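Local structure of Poly(A) RNA polymerase GLD2 (Rattus norvegicus, 6LBK) at residues D317-E329 and T335-F347. The protein probably adds successive AMP units from ATP to the 3' ends of selected cytoplasmic mRNAs and single nucleotides to certain microRNAs. The protein carries 1 engineered substitution. Numbering follows the deposited sequence.
Sequences DDMEWRNKYICVE and TNTARAVHEKQKF
V328 and N336 meet with CA atoms 5.2 Å apart, and a single beta bridge joins E329 to N336 before the 335-347 backbone folds through two overlapping type I turns, N336 to R339 and A338 to V341, into helix 344-363. The motif at the centre is an Asx turn begun by N336, set against 317-329, which belongs to the PAP-associated region of this nucleotidyltransferase, far from the predicted magnesium-binding aspartates. N336 has CG anti to its own N (chi1 -177°), which carries the amide across to 317-329. There ND2 donates to I326 O at 2.7 Å, in the carbonyl plane, while OD1 takes V328 N at 3.1 Å and A338 N, the Asx bond, from opposite faces of its plane. T337 N donates to V328 O, the backbone-to-backbone hydrogen bond between the segments. Replacing N336 by alanine removes both amide atoms, which would probably leave V328 N and A338 N without their shared acceptor and I326 O without its ND2 donor, freeing the turn to shift. The W321 ring approaches obliquely, its CZ3 lying 3.4 Å from N336 CB; the ring also touches M304 of strand 303-306. E320 OE1 and R339 NH2, 3.1 Å apart, form a salt bridge by charge alone, since the oxygen lies well out of the guanidinium plane. T337 OG1 and S228 OG of helix 226-239 are hydrogen-bonded, and A338 also touches S228. Toward the helix, I326 CG2 packs on A338 CB at 3.6 Å, and I326 CG1 touches F347 CE1. The Y325 and F347 rings are near parallel (10°) but slid apart, with centroids 4.7 Å from each other, and barely overlap. A CH-pi contact is made instead by Y325 CB, 3.6 Å from the F347 centroid and only 10° off the ring normal.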
ATOM      1  N   ASP A 317      24.469  -3.518   8.004  1.00129.87           N
ATOM      2  CA  ASP A 317      25.473  -2.473   8.141  1.00132.86           C
ATOM      3  C   ASP A 317      25.703  -1.724   6.832  1.00132.94           C
ATOM      4  O   ASP A 317      26.711  -1.024   6.688  1.00138.61           O
ATOM      5  CB  ASP A 317      26.788  -3.083   8.629  1.00140.84           C
ATOM      6  CG  ASP A 317      27.791  -2.039   9.064  1.00155.04           C
ATOM      7  OD1 ASP A 317      27.444  -1.235   9.953  1.00155.02           O
ATOM      8  OD2 ASP A 317      28.910  -2.010   8.501  1.00165.85           O
ATOM      9  N   ASP A 318      24.768  -1.842   5.889  1.00130.58           N
ATOM     10  CA  ASP A 318      24.894  -1.145   4.584  1.00136.50           C
ATOM     11  C   ASP A 318      24.641   0.350   4.790  1.00141.92           C
ATOM     12  O   ASP A 318      24.016   0.740   5.766  1.00139.36           O
ATOM     13  CB  ASP A 318      23.989  -1.779   3.528  1.00135.73           C
ATOM     14  CG  ASP A 318      24.420  -1.539   2.089  1.00139.42           C
ATOM     15  OD1 ASP A 318      25.624  -1.673   1.803  1.00144.23           O
ATOM     16  OD2 ASP A 318      23.550  -1.234   1.263  1.00133.80           O
ATOM     17  N   MET A 319      25.062   1.197   3.861  1.00150.95           N
ATOM     18  CA  MET A 319      24.865   2.652   4.105  1.00155.37           C
ATOM     19  C   MET A 319      23.400   3.089   3.980  1.00150.37           C
ATOM     20  O   MET A 319      23.061   4.152   4.497  1.00150.71           O
ATOM     21  CB  MET A 319      25.822   3.524   3.291  1.00161.40           C
ATOM     22  CG  MET A 319      27.271   3.224   3.633  1.00169.12           C
ATOM     23  SD  MET A 319      27.496   2.563   5.310  1.00167.49           S
ATOM     24  CE  MET A 319      29.014   1.640   5.082  1.00171.30           C
ATOM     25  N   GLU A 320      22.564   2.312   3.306  1.00143.80           N
ATOM     26  CA  GLU A 320      21.143   2.699   3.211  1.00138.53           C
ATOM     27  C   GLU A 320      20.525   2.734   4.612  1.00136.23           C
ATOM     28  O   GLU A 320      19.807   3.683   4.898  1.00140.53           O
ATOM     29  CB  GLU A 320      20.397   1.703   2.324  1.00141.61           C
ATOM     30  CG  GLU A 320      20.775   1.764   0.849  1.00150.76           C
ATOM     31  CD  GLU A 320      20.352   2.990   0.055  1.00152.92           C
ATOM     32  OE1 GLU A 320      19.721   2.818  -0.992  1.00152.10           O
ATOM     33  OE2 GLU A 320      20.676   4.108   0.473  1.00155.07           O
ATOM     34  N   TRP A 321      20.836   1.780   5.481  1.00133.71           N
ATOM     35  CA  TRP A 321      20.147   1.741   6.796  1.00129.76           C
ATOM     36  C   TRP A 321      20.951   2.384   7.924  1.00130.03           C
ATOM     37  O   TRP A 321      20.514   2.282   9.061  1.00121.56           O
ATOM     38  CB  TRP A 321      19.836   0.295   7.165  1.00129.97           C
ATOM     39  CG  TRP A 321      19.529  -0.594   6.006  1.00133.51           C
ATOM     40  CD1 TRP A 321      20.408  -1.383   5.333  1.00139.88           C
ATOM     41  CD2 TRP A 321      18.243  -0.832   5.409  1.00127.38           C
ATOM     42  NE1 TRP A 321      19.765  -2.076   4.349  1.00138.71           N
ATOM     43  CE2 TRP A 321      18.435  -1.759   4.371  1.00130.32           C
ATOM     44  CE3 TRP A 321      16.956  -0.349   5.640  1.00116.92           C
ATOM     45  CZ2 TRP A 321      17.389  -2.211   3.574  1.00122.47           C
ATOM     46  CZ3 TRP A 321      15.923  -0.799   4.858  1.00113.42           C
ATOM     47  CH2 TRP A 321      16.140  -1.715   3.838  1.00116.26           C
ATOM     48  N   ARG A 322      22.050   3.063   7.636  1.00133.46           N
ATOM     49  CA  ARG A 322      22.880   3.542   8.771  1.00134.68           C
ATOM     50  C   ARG A 322      22.149   4.507   9.712  1.00130.06           C
ATOM     51  O   ARG A 322      22.212   4.267  10.913  1.00137.12           O
ATOM     52  CB  ARG A 322      24.184   4.163   8.254  1.00138.69           C
ATOM     53  CG  ARG A 322      25.373   3.975   9.186  1.00141.35           C
ATOM     54  CD  ARG A 322      26.693   3.853   8.453  1.00147.85           C
ATOM     55  NE  ARG A 322      26.924   5.023   7.621  1.00157.75           N
ATOM     56  CZ  ARG A 322      27.458   6.170   8.041  1.00165.81           C
ATOM     57  NH1 ARG A 322      27.839   6.305   9.298  1.00170.19           N
ATOM     58  NH2 ARG A 322      27.617   7.178   7.199  1.00165.87           N
ATOM     59  N   ASN A 323      21.395   5.484   9.228  1.00120.51           N
ATOM     60  CA  ASN A 323      20.891   6.457  10.228  1.00112.95           C
ATOM     61  C   ASN A 323      19.375   6.553  10.245  1.00109.25           C
ATOM     62  O   ASN A 323      18.848   7.428  10.927  1.00114.03           O
ATOM     63  CB  ASN A 323      21.461   7.838   9.942  1.00120.33           C
ATOM     64  CG  ASN A 323      22.966   7.802   9.873  1.00132.88           C
ATOM     65  OD1 ASN A 323      23.631   7.576  10.880  1.00132.62           O
ATOM     66  ND2 ASN A 323      23.504   8.021   8.688  1.00138.33           N
ATOM     67  N   LYS A 324      18.723   5.662   9.523  1.00122.70           N
ATOM     68  CA  LYS A 324      17.248   5.642   9.429  1.00111.72           C
ATOM     69  C   LYS A 324      16.584   5.270  10.742  1.00112.04           C
ATOM     70  O   LYS A 324      17.070   4.373  11.420  1.00115.03           O
ATOM     71  CB  LYS A 324      16.826   4.518   8.496  1.00105.25           C
ATOM     72  CG  LYS A 324      17.627   4.431   7.222  1.00106.30           C
ATOM     73  CD  LYS A 324      17.793   5.750   6.547  1.00106.84           C
ATOM     74  CE  LYS A 324      16.642   6.092   5.635  1.00105.20           C
ATOM     75  NZ  LYS A 324      16.310   7.532   5.722  1.00109.64           N
ATOM     76  N   TYR A 325      15.432   5.876  10.988  1.00107.27           N
ATOM     77  CA  TYR A 325      14.602   5.554  12.167  1.00108.00           C
ATOM     78  C   TYR A 325      13.771   4.294  11.894  1.00 98.37           C
ATOM     79  O   TYR A 325      13.723   3.444  12.753  1.00100.86           O
ATOM     80  CB  TYR A 325      13.652   6.710  12.413  1.00105.42           C
ATOM     81  CG  TYR A 325      14.317   8.001  12.780  1.00105.96           C
ATOM     82  CD1 TYR A 325      15.460   8.018  13.539  1.00111.10           C
ATOM     83  CD2 TYR A 325      13.756   9.206  12.423  1.00103.96           C
ATOM     84  CE1 TYR A 325      16.044   9.210  13.917  1.00117.52           C
ATOM     85  CE2 TYR A 325      14.322  10.409  12.786  1.00108.70           C
ATOM     86  CZ  TYR A 325      15.471  10.404  13.539  1.00116.30           C
ATOM     87  OH  TYR A 325      16.040  11.581  13.895  1.00129.24           O
ATOM     88  N   ILE A 326      13.213   4.142  10.697  1.00 90.61           N
ATOM     89  CA  ILE A 326      12.335   3.021  10.405  1.00 82.80           C
ATOM     90  C   ILE A 326      12.894   2.323   9.171  1.00 86.88           C
ATOM     91  O   ILE A 326      13.299   2.988   8.207  1.00 83.49           O
ATOM     92  CB  ILE A 326      10.880   3.489  10.189  1.00 78.46           C
ATOM     93  CG1 ILE A 326      10.401   4.308  11.388  1.00 77.85           C
ATOM     94  CG2 ILE A 326       9.915   2.307   9.993  1.00 78.30           C
ATOM     95  CD1 ILE A 326       8.953   4.677  11.325  1.00 72.53           C
ATOM     96  N   CYS A 327      12.999   0.993   9.241  1.00 88.30           N
ATOM     97  CA  CYS A 327      13.579   0.164   8.180  1.00 86.04           C
ATOM     98  C   CYS A 327      12.593  -0.931   7.769  1.00 90.26           C
ATOM     99  O   CYS A 327      12.451  -1.929   8.476  1.00 96.23           O
ATOM    100  CB  CYS A 327      14.892  -0.455   8.625  1.00 89.44           C
ATOM    101  SG  CYS A 327      16.186   0.721   8.960  1.00106.12           S
ATOM    102  N   VAL A 328      11.936  -0.766   6.626  1.00 77.51           N
ATOM    103  CA  VAL A 328      11.063  -1.784   6.041  1.00 70.48           C
ATOM    104  C   VAL A 328      11.652  -2.214   4.685  1.00 72.78           C
ATOM    105  O   VAL A 328      11.876  -1.373   3.811  1.00 78.37           O
ATOM    106  CB  VAL A 328       9.632  -1.260   5.883  1.00 64.98           C
ATOM    107  CG1 VAL A 328       8.703  -2.367   5.447  1.00 71.78           C
ATOM    108  CG2 VAL A 328       9.172  -0.597   7.157  1.00 64.37           C
ATOM    109  N   GLU A 329      11.971  -3.502   4.536  1.00 73.67           N
ATOM    110  CA  GLU A 329      12.618  -4.000   3.325  1.00 76.08           C
ATOM    111  C   GLU A 329      11.593  -4.159   2.201  1.00 88.75           C
ATOM    112  O   GLU A 329      10.603  -4.880   2.354  1.00 90.51           O
ATOM    113  CB  GLU A 329      13.316  -5.334   3.587  1.00 79.95           C
ATOM    114  CG  GLU A 329      14.097  -5.888   2.388  1.00 83.48           C
ATOM    115  CD  GLU A 329      14.553  -7.353   2.561  1.00 90.83           C
ATOM    116  OE1 GLU A 329      15.744  -7.661   2.291  1.00 96.90           O
ATOM    117  OE2 GLU A 329      13.724  -8.204   2.950  1.00 94.20           O
ATOM    118  N   THR A 335      15.514  -1.966  -0.451  1.00 98.64           N
ATOM    119  CA  THR A 335      15.482  -0.540  -0.142  1.00 86.98           C
ATOM    120  C   THR A 335      14.464  -0.280   0.968  1.00 82.38           C
ATOM    121  O   THR A 335      13.541  -1.067   1.195  1.00 78.52           O
ATOM    122  CB  THR A 335      15.169   0.312  -1.399  1.00 92.21           C
ATOM    123  OG1 THR A 335      13.980  -0.163  -2.042  1.00 87.93           O
ATOM    124  CG2 THR A 335      16.311   0.302  -2.410  1.00 91.71           C
ATOM    125  N   ASN A 336      14.641   0.852   1.650  1.00 83.34           N
ATOM    126  CA  ASN A 336      13.826   1.236   2.801  1.00 80.18           C
ATOM    127  C   ASN A 336      12.574   1.972   2.333  1.00 88.24           C
ATOM    128  O   ASN A 336      12.671   3.086   1.808  1.00 89.97           O
ATOM    129  CB  ASN A 336      14.626   2.116   3.755  1.00 84.48           C
ATOM    130  CG  ASN A 336      13.847   2.475   5.008  1.00 84.87           C
ATOM    131  OD1 ASN A 336      12.817   1.869   5.313  1.00 80.37           O
ATOM    132  ND2 ASN A 336      14.340   3.458   5.750  1.00 89.36           N
ATOM    133  N   THR A 337      11.393   1.356   2.523  1.00 78.62           N
ATOM    134  CA  THR A 337      10.152   1.998   2.102  1.00 65.81           C
ATOM    135  C   THR A 337       9.775   3.171   2.998  1.00 70.48           C
ATOM    136  O   THR A 337       9.111   4.114   2.535  1.00 65.86           O
ATOM    137  CB  THR A 337       9.011   0.990   2.099  1.00 65.03           C
ATOM    138  OG1 THR A 337       8.723   0.629   3.461  1.00 74.01           O
ATOM    139  CG2 THR A 337       9.364  -0.239   1.279  1.00 62.66           C
ATOM    140  N   ALA A 338      10.165   3.131   4.273  1.00 70.23           N
ATOM    141  CA  ALA A 338       9.880   4.205   5.215  1.00 67.52           C
ATOM    142  C   ALA A 338      10.997   5.234   5.240  1.00 72.84           C
ATOM    143  O   ALA A 338      11.101   6.015   6.196  1.00 80.44           O
ATOM    144  CB  ALA A 338       9.645   3.649   6.620  1.00 67.38           C
ATOM    145  N   ARG A 339      11.829   5.236   4.204  1.00 75.43           N
ATOM    146  CA  ARG A 339      12.922   6.185   4.065  1.00 87.21           C
ATOM    147  C   ARG A 339      12.463   7.625   4.240  1.00 85.70           C
ATOM    148  O   ARG A 339      13.281   8.484   4.579  1.00 91.50           O
ATOM    149  CB  ARG A 339      13.564   5.983   2.695  1.00102.69           C
ATOM    150  CG  ARG A 339      14.789   6.817   2.385  1.00130.61           C
ATOM    151  CD  ARG A 339      15.430   6.377   1.051  1.00144.00           C
ATOM    152  NE  ARG A 339      16.349   5.244   1.188  1.00144.05           N
ATOM    153  CZ  ARG A 339      16.266   4.105   0.502  1.00135.24           C
ATOM    154  NH1 ARG A 339      15.303   3.933  -0.397  1.00129.63           N
ATOM    155  NH2 ARG A 339      17.153   3.137   0.711  1.00129.79           N
ATOM    156  N   ALA A 340      11.174   7.904   4.014  1.00 81.99           N
ATOM    157  CA  ALA A 340      10.634   9.248   4.166  1.00 85.71           C
ATOM    158  C   ALA A 340      10.591   9.715   5.615  1.00 93.13           C
ATOM    159  O   ALA A 340      10.439  10.914   5.858  1.00103.31           O
ATOM    160  CB  ALA A 340       9.222   9.307   3.579  1.00 84.68           C
ATOM    161  N   VAL A 341      10.682   8.810   6.584  1.00 87.97           N
ATOM    162  CA  VAL A 341      10.658   9.195   7.993  1.00 88.07           C
ATOM    163  C   VAL A 341      12.097   9.501   8.396  1.00100.09           C
ATOM    164  O   VAL A 341      12.859   8.612   8.778  1.00105.79           O
ATOM    165  CB  VAL A 341      10.041   8.115   8.867  1.00 78.95           C
ATOM    166  CG1 VAL A 341      10.012   8.594  10.309  1.00 83.99           C
ATOM    167  CG2 VAL A 341       8.661   7.745   8.359  1.00 71.40           C
ATOM    168  N   HIS A 342      12.474  10.782   8.321  1.00 98.06           N
ATOM    169  CA  HIS A 342      13.840  11.181   8.621  1.00108.28           C
ATOM    170  C   HIS A 342      13.980  12.285   9.672  1.00115.31           C
ATOM    171  O   HIS A 342      15.112  12.628  10.031  1.00121.32           O
ATOM    172  CB  HIS A 342      14.578  11.576   7.330  1.00114.49           C
ATOM    173  CG  HIS A 342      14.034  12.792   6.646  1.00119.32           C
ATOM    174  ND1 HIS A 342      13.867  14.005   7.279  1.00125.00           N
ATOM    175  CD2 HIS A 342      13.648  12.982   5.362  1.00117.92           C
ATOM    176  CE1 HIS A 342      13.388  14.885   6.419  1.00124.68           C
ATOM    177  NE2 HIS A 342      13.251  14.291   5.247  1.00120.14           N
ATOM    178  N   GLU A 343      12.880  12.844  10.176  1.00115.52           N
ATOM    179  CA  GLU A 343      12.914  13.871  11.214  1.00120.70           C
ATOM    180  C   GLU A 343      12.529  13.244  12.554  1.00124.55           C
ATOM    181  O   GLU A 343      11.557  12.485  12.621  1.00121.95           O
ATOM    182  CB  GLU A 343      11.965  15.026  10.857  1.00116.64           C
ATOM    183  CG  GLU A 343      12.207  15.612   9.455  1.00118.07           C
ATOM    184  CD  GLU A 343      11.174  16.655   9.006  1.00114.88           C
ATOM    185  OE1 GLU A 343      10.223  16.282   8.276  1.00108.47           O
ATOM    186  OE2 GLU A 343      11.325  17.846   9.358  1.00116.55           O
ATOM    187  N   LYS A 344      13.309  13.538  13.611  1.00118.46           N
ATOM    188  CA  LYS A 344      13.031  12.974  14.936  1.00107.55           C
ATOM    189  C   LYS A 344      11.598  13.261  15.361  1.00101.68           C
ATOM    190  O   LYS A 344      10.845  12.343  15.688  1.00 96.04           O
ATOM    191  CB  LYS A 344      14.000  13.530  15.974  1.00113.55           C
ATOM    192  CG  LYS A 344      15.458  13.215  15.718  1.00126.53           C
ATOM    193  CD  LYS A 344      16.418  13.964  16.688  1.00129.08           C
ATOM    194  CE  LYS A 344      17.878  13.882  16.222  1.00122.41           C
ATOM    195  NZ  LYS A 344      18.851  14.483  17.180  1.00125.68           N
ATOM    196  N   GLN A 345      11.197  14.531  15.301  1.00112.56           N
ATOM    197  CA  GLN A 345       9.833  14.929  15.637  1.00118.16           C
ATOM    198  C   GLN A 345       8.786  14.029  14.977  1.00115.97           C
ATOM    199  O   GLN A 345       7.856  13.562  15.641  1.00119.73           O
ATOM    200  CB  GLN A 345       9.643  16.399  15.250  1.00129.94           C
ATOM    201  CG  GLN A 345       8.366  17.048  15.728  1.00142.92           C
ATOM    202  CD  GLN A 345       7.189  16.716  14.824  1.00149.66           C
ATOM    203  OE1 GLN A 345       7.343  16.617  13.600  1.00152.77           O
ATOM    204  NE2 GLN A 345       6.015  16.528  15.416  1.00149.66           N
ATOM    205  N   LYS A 346       8.932  13.752  13.673  1.00109.97           N
ATOM    206  CA  LYS A 346       7.958  12.900  12.982  1.00103.78           C
ATOM    207  C   LYS A 346       8.025  11.452  13.471  1.00 94.24           C
ATOM    208  O   LYS A 346       6.986  10.807  13.677  1.00 91.97           O
ATOM    209  CB  LYS A 346       8.180  12.964  11.466  1.00107.29           C
ATOM    210  CG  LYS A 346       7.996  14.352  10.859  1.00115.50           C
ATOM    211  CD  LYS A 346       6.545  14.800  10.912  1.00118.22           C
ATOM    212  CE  LYS A 346       6.370  16.192  10.318  1.00125.95           C
ATOM    213  NZ  LYS A 346       6.756  16.252   8.880  1.00127.29           N
ATOM    214  N   PHE A 347       9.241  10.916  13.626  1.00 93.00           N
ATOM    215  CA  PHE A 347       9.433   9.576  14.181  1.00 95.50           C
ATOM    216  C   PHE A 347       8.729   9.434  15.528  1.00 93.02           C
ATOM    217  O   PHE A 347       8.011   8.450  15.778  1.00 88.12           O
ATOM    218  CB  PHE A 347      10.940   9.301  14.299  1.00 96.46           C
ATOM    219  CG  PHE A 347      11.288   7.947  14.867  1.00 88.15           C
ATOM    220  CD1 PHE A 347      10.520   6.826  14.577  1.00 78.36           C
ATOM    221  CD2 PHE A 347      12.436   7.790  15.634  1.00 82.54           C
ATOM    222  CE1 PHE A 347      10.863   5.589  15.087  1.00 72.72           C
ATOM    223  CE2 PHE A 347      12.792   6.556  16.132  1.00 74.74           C
ATOM    224  CZ  PHE A 347      12.018   5.462  15.871  1.00 71.88           C
TER